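Local coordinates for protein peruvianin-I (Thevetia peruviana, PDB 6ORM) that acts as a cysteine peptidase of plant latex, although it belongs to the germin-like proteins of the cupin superfamily, at residues A61-N75 / T146-G158. Numbering follows the deposited sequence.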
loop_
_atom_site.group_PDB
_atom_site.type_symbol
_atom_site.label_atom_id
_atom_site.label_comp_id
_atom_site.label_asym_id
_atom_site.label_seq_id
_atom_site.Cartn_x
_atom_site.Cartn_y
_atom_site.Cartn_z
ATOM N N ALA A 61 -0.580 2.501 -19.219
ATOM C CA ALA A 61 0.434 1.502 -19.540
ATOM C C ALA A 61 0.096 0.724 -20.807
ATOM O O ALA A 61 1.001 0.170 -21.442
ATOM C CB ALA A 61 0.620 0.541 -18.365
ATOM N N GLY A 62 -1.182 0.670 -21.190
ATOM C CA GLY A 62 -1.553 0.016 -22.434
ATOM C C GLY A 62 -1.034 0.732 -23.664
ATOM O O GLY A 62 -0.795 0.102 -24.697
ATOM N N GLN A 63 -0.870 2.051 -23.581
ATOM C CA GLN A 63 -0.340 2.847 -24.682
ATOM C C GLN A 63 1.131 3.194 -24.513
ATOM O O GLN A 63 1.845 3.335 -25.511
ATOM C CB GLN A 63 -1.135 4.151 -24.829
ATOM C CG GLN A 63 -2.597 3.971 -25.206
ATOM C CD GLN A 63 -3.443 3.464 -24.055
ATOM O OE1 GLN A 63 -3.419 4.022 -22.957
ATOM N NE2 GLN A 63 -4.188 2.395 -24.298
ATOM N N PHE A 64 1.587 3.334 -23.269
ATOM C CA PHE A 64 2.916 3.841 -22.936
ATOM C C PHE A 64 3.560 2.801 -22.029
ATOM O O PHE A 64 3.486 2.903 -20.797
ATOM C CB PHE A 64 2.808 5.216 -22.273
ATOM C CG PHE A 64 4.122 5.917 -22.052
ATOM C CD1 PHE A 64 5.308 5.420 -22.573
ATOM C CD2 PHE A 64 4.160 7.097 -21.320
ATOM C CE1 PHE A 64 6.505 6.083 -22.356
ATOM C CE2 PHE A 64 5.350 7.762 -21.101
ATOM C CZ PHE A 64 6.525 7.257 -21.620
ATOM N N PRO A 65 4.195 1.777 -22.609
ATOM C CA PRO A 65 4.673 0.638 -21.803
ATOM C C PRO A 65 5.556 1.013 -20.622
ATOM O O PRO A 65 5.550 0.300 -19.610
ATOM C CB PRO A 65 5.440 -0.206 -22.829
ATOM C CG PRO A 65 4.793 0.116 -24.135
ATOM C CD PRO A 65 4.380 1.558 -24.055
ATOM N N ALA A 66 6.309 2.111 -20.708
ATOM C CA ALA A 66 7.178 2.503 -19.605
ATOM C C ALA A 66 6.408 2.910 -18.355
ATOM O O ALA A 66 7.012 2.992 -17.281
ATOM C CB ALA A 66 8.098 3.646 -20.038
ATOM N N LEU A 67 5.103 3.177 -18.465
ATOM C CA LEU A 67 4.305 3.496 -17.286
ATOM C C LEU A 67 4.067 2.284 -16.397
ATOM O O LEU A 67 3.696 2.452 -15.229
ATOM C CB LEU A 67 2.961 4.093 -17.708
ATOM C CG LEU A 67 3.024 5.468 -18.371
ATOM C CD1 LEU A 67 1.625 5.949 -18.733
ATOM C CD2 LEU A 67 3.727 6.467 -17.460
ATOM N N ASN A 68 4.265 1.077 -16.923
ATOM C CA ASN A 68 4.015 -0.138 -16.160
ATOM C C ASN A 68 4.828 -0.134 -14.871
ATOM O O ASN A 68 6.044 0.081 -14.889
ATOM C CB ASN A 68 4.358 -1.358 -17.018
ATOM C CG ASN A 68 3.900 -2.666 -16.401
ATOM O OD1 ASN A 68 2.777 -2.784 -15.908
ATOM N ND2 ASN A 68 4.773 -3.668 -16.439
ATOM N N THR A 69 4.134 -0.339 -13.746
ATOM C CA THR A 69 4.610 -0.377 -12.365
ATOM C C THR A 69 4.874 1.010 -11.772
ATOM O O THR A 69 5.192 1.098 -10.587
ATOM C CB THR A 69 5.886 -1.224 -12.168
ATOM O OG1 THR A 69 7.016 -0.512 -12.691
ATOM C CG2 THR A 69 5.762 -2.585 -12.854
ATOM N N LEU A 70 4.750 2.096 -12.537
ATOM C CA LEU A 70 5.203 3.400 -12.070
ATOM C C LEU A 70 4.073 4.312 -11.602
ATOM O O LEU A 70 4.344 5.442 -11.181
ATOM C CB LEU A 70 6.023 4.087 -13.168
ATOM C CG LEU A 70 7.299 3.323 -13.542
ATOM C CD1 LEU A 70 8.176 4.131 -14.489
ATOM C CD2 LEU A 70 8.087 2.911 -12.298
ATOM N N GLY A 71 2.820 3.860 -11.671
ATOM C CA GLY A 71 1.752 4.466 -10.900
ATOM C C GLY A 71 1.127 5.730 -11.447
ATOM O O GLY A 71 0.461 6.444 -10.690
ATOM N N LEU A 72 1.296 6.034 -12.735
ATOM C CA LEU A 72 0.802 7.296 -13.272
ATOM C C LEU A 72 0.165 7.111 -14.643
ATOM O O LEU A 72 0.537 6.221 -15.411
ATOM C CB LEU A 72 1.925 8.335 -13.374
ATOM C CG LEU A 72 2.297 9.036 -12.069
ATOM C CD1 LEU A 72 3.563 9.850 -12.256
ATOM C CD2 LEU A 72 1.150 9.917 -11.596
ATOM N N THR A 73 -0.802 7.984 -14.933
ATOM C CA THR A 73 -1.478 8.074 -16.220
ATOM C C THR A 73 -1.791 9.542 -16.474
ATOM O O THR A 73 -2.079 10.292 -15.540
ATOM C CB THR A 73 -2.776 7.242 -16.241
ATOM O OG1 THR A 73 -2.467 5.860 -16.454
ATOM C CG2 THR A 73 -3.739 7.705 -17.334
ATOM N N ILE A 74 -1.716 9.959 -17.739
ATOM C CA ILE A 74 -2.250 11.251 -18.153
ATOM C C ILE A 74 -3.120 11.040 -19.387
ATOM O O ILE A 74 -2.720 10.344 -20.327
ATOM C CB ILE A 74 -1.139 12.292 -18.410
ATOM C CG1 ILE A 74 -1.747 13.675 -18.656
ATOM C CG2 ILE A 74 -0.230 11.881 -19.558
ATOM C CD1 ILE A 74 -0.732 14.805 -18.626
ATOM N N ASN A 75 -4.319 11.613 -19.368
ATOM C CA ASN A 75 -5.237 11.560 -20.495
ATOM C C ASN A 75 -5.529 12.976 -20.971
ATOM O O ASN A 75 -5.708 13.885 -20.157
ATOM C CB ASN A 75 -6.552 10.862 -20.113
ATOM C CG ASN A 75 -6.360 9.402 -19.745
ATOM O OD1 ASN A 75 -5.502 8.714 -20.297
ATOM N ND2 ASN A 75 -7.166 8.921 -18.808
ATOM N N THR A 146 -9.832 22.033 -23.982
ATOM C CA THR A 146 -8.837 20.991 -23.769
ATOM C C THR A 146 -8.429 20.973 -22.304
ATOM O O THR A 146 -8.166 22.027 -21.716
ATOM C CB THR A 146 -7.603 21.208 -24.653
ATOM O OG1 THR A 146 -7.996 21.228 -26.031
ATOM C CG2 THR A 146 -6.583 20.093 -24.439
ATOM N N PHE A 147 -8.396 19.780 -21.715
ATOM C CA PHE A 147 -7.848 19.612 -20.380
ATOM C C PHE A 147 -7.142 18.268 -20.286
ATOM O O PHE A 147 -7.446 17.333 -21.029
ATOM C CB PHE A 147 -8.922 19.744 -19.287
ATOM C CG PHE A 147 -10.058 18.763 -19.403
ATOM C CD1 PHE A 147 -11.136 19.027 -20.230
ATOM C CD2 PHE A 147 -10.064 17.598 -18.652
ATOM C CE1 PHE A 147 -12.188 18.138 -20.324
ATOM C CE2 PHE A 147 -11.115 16.704 -18.741
ATOM C CZ PHE A 147 -12.182 16.978 -19.575
ATOM N N TYR A 148 -6.183 18.196 -19.368
ATOM C CA TYR A 148 -5.407 16.991 -19.119
ATOM C C TYR A 148 -5.726 16.470 -17.729
ATOM O O TYR A 148 -5.740 17.237 -16.761
ATOM C CB TYR A 148 -3.909 17.271 -19.252
ATOM C CG TYR A 148 -3.504 17.647 -20.653
ATOM C CD1 TYR A 148 -3.696 18.935 -21.130
ATOM C CD2 TYR A 148 -2.946 16.707 -21.508
ATOM C CE1 TYR A 148 -3.335 19.280 -22.415
ATOM C CE2 TYR A 148 -2.579 17.041 -22.794
ATOM C CZ TYR A 148 -2.777 18.330 -23.242
ATOM O OH TYR A 148 -2.417 18.671 -24.524
ATOM N N ALA A 149 -5.989 15.173 -17.636
ATOM C CA ALA A 149 -6.239 14.510 -16.365
ATOM C C ALA A 149 -5.008 13.701 -15.977
ATOM O O ALA A 149 -4.608 12.787 -16.706
ATOM C CB ALA A 149 -7.472 13.610 -16.454
ATOM N N SER A 150 -4.397 14.055 -14.848
ATOM C CA SER A 150 -3.335 13.253 -14.254
ATOM C C SER A 150 -3.952 12.336 -13.207
ATOM O O SER A 150 -4.684 12.800 -12.327
ATOM C CB SER A 150 -2.265 14.146 -13.622
ATOM O OG SER A 150 -1.593 14.922 -14.600
ATOM N N LEU A 151 -3.679 11.036 -13.316
ATOM C CA LEU A 151 -4.265 10.044 -12.424
ATOM C C LEU A 151 -3.173 9.180 -11.809
ATOM O O LEU A 151 -2.199 8.823 -12.479
ATOM C CB LEU A 151 -5.284 9.169 -13.168
ATOM C CG LEU A 151 -6.425 9.933 -13.849
ATOM C CD1 LEU A 151 -6.201 10.030 -15.356
ATOM C CD2 LEU A 151 -7.777 9.303 -13.538
ATOM N N ASN A 152 -3.343 8.841 -10.530
ATOM C CA ASN A 152 -2.338 8.069 -9.797
ATOM C C ASN A 152 -2.592 6.565 -9.931
ATOM O O ASN A 152 -2.747 5.828 -8.957
ATOM C CB ASN A 152 -2.291 8.506 -8.337
ATOM C CG ASN A 152 -3.614 8.315 -7.619
ATOM O OD1 ASN A 152 -4.686 8.431 -8.216
ATOM N ND2 ASN A 152 -3.542 8.019 -6.326
ATOM N N SER A 153 -2.637 6.119 -11.182
ATOM C CA SER A 153 -2.625 4.699 -11.501
ATOM C C SER A 153 -2.152 4.549 -12.936
ATOM O O SER A 153 -2.394 5.422 -13.771
ATOM C CB SER A 153 -4.004 4.054 -11.321
ATOM O OG SER A 153 -3.981 2.692 -11.720
ATOM N N GLN A 154 -1.476 3.434 -13.215
ATOM C CA GLN A 154 -1.121 3.132 -14.595
ATOM C C GLN A 154 -2.328 2.734 -15.432
ATOM O O GLN A 154 -2.226 2.707 -16.663
ATOM C CB GLN A 154 -0.073 2.022 -14.647
ATOM C CG GLN A 154 -0.626 0.647 -14.344
ATOM C CD GLN A 154 0.426 -0.435 -14.445
ATOM O OE1 GLN A 154 1.445 -0.396 -13.753
ATOM N NE2 GLN A 154 0.186 -1.409 -15.312
ATOM N N ASN A 155 -3.458 2.430 -14.803
ATOM C CA ASN A 155 -4.663 2.009 -15.503
ATOM C C ASN A 155 -5.869 2.335 -14.629
ATOM O O ASN A 155 -6.487 1.430 -14.054
ATOM C CB ASN A 155 -4.609 0.514 -15.832
ATOM C CG ASN A 155 -5.749 0.071 -16.732
ATOM O OD1 ASN A 155 -6.282 0.860 -17.512
ATOM N ND2 ASN A 155 -6.134 -1.195 -16.622
ATOM N N PRO A 156 -6.229 3.616 -14.513
ATOM C CA PRO A 156 -7.298 4.002 -13.575
ATOM C C PRO A 156 -8.646 3.397 -13.911
ATOM O O PRO A 156 -9.473 3.213 -13.011
ATOM C CB PRO A 156 -7.333 5.534 -13.687
ATOM C CG PRO A 156 -6.077 5.923 -14.423
ATOM C CD PRO A 156 -5.717 4.762 -15.281
ATOM N N GLY A 157 -8.898 3.096 -15.180
ATOM C CA GLY A 157 -10.219 2.691 -15.611
ATOM C C GLY A 157 -11.134 3.882 -15.820
ATOM O O GLY A 157 -10.927 4.946 -15.236
ATOM N N GLY A 158 -12.143 3.708 -16.667
ATOM C CA GLY A 158 -13.102 4.755 -16.952
ATOM C C GLY A 158 -14.460 4.148 -17.224
ATOM O O GLY A 158 -14.563 3.154 -17.950
HETATM O O HOH W 1 1.772 1.125 -11.692
#
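Gln154 meets Asn68 and Thr69 and shows how one side chain can tie the segment 61-72, leading into strand 73-79, to the loop that follows strand 145-151. With chi1 at 74°, CG sits between the backbone N and carbonyl carbon, and the chain then runs extended to its amide. Gln154 OE1 accepts from Thr69 N at 2.7 Å, with the donor tilted 28° from the carbonyl plane. Water 1 also donates to Gln154 OE1 and accepts a weak bond from Gly71 N. Gln154 NE2 donates to Asn68 OD1 at 3.0 Å, the two amide planes 72° apart; both ends of the amide being engaged fixes its rotation. The backbone joins in, Ala61 N donating to Gln154 O (3.0 Å). Nearby, Thr73 OG1 donates to a lone pair of Ser153 O at 2.7 Å, while Thr73 CG2 meets Leu151 CD1 at 3.9 Å and the Pro156 ring.

In the second shell, the type II turn Leu67-Leu70 presents Thr69 N, Cys11 and Tyr24 hold Asn68 ND2, and Asp3 bonds Gln154 N and Ser153 OG. Thr73 with Leu151 and Asn75 with Ala149 form antiparallel hydrogen-bonded pairs, with Ile74 and Ser150 the non-hydrogen-bonded pair between them. Ile74 and Ser150 face a second subunit, whose own Ser150 bonds this one. Strands 73-79 and 145-151 thus lie side by side in the cupin sheet, flanked by 54-57 and 95-101.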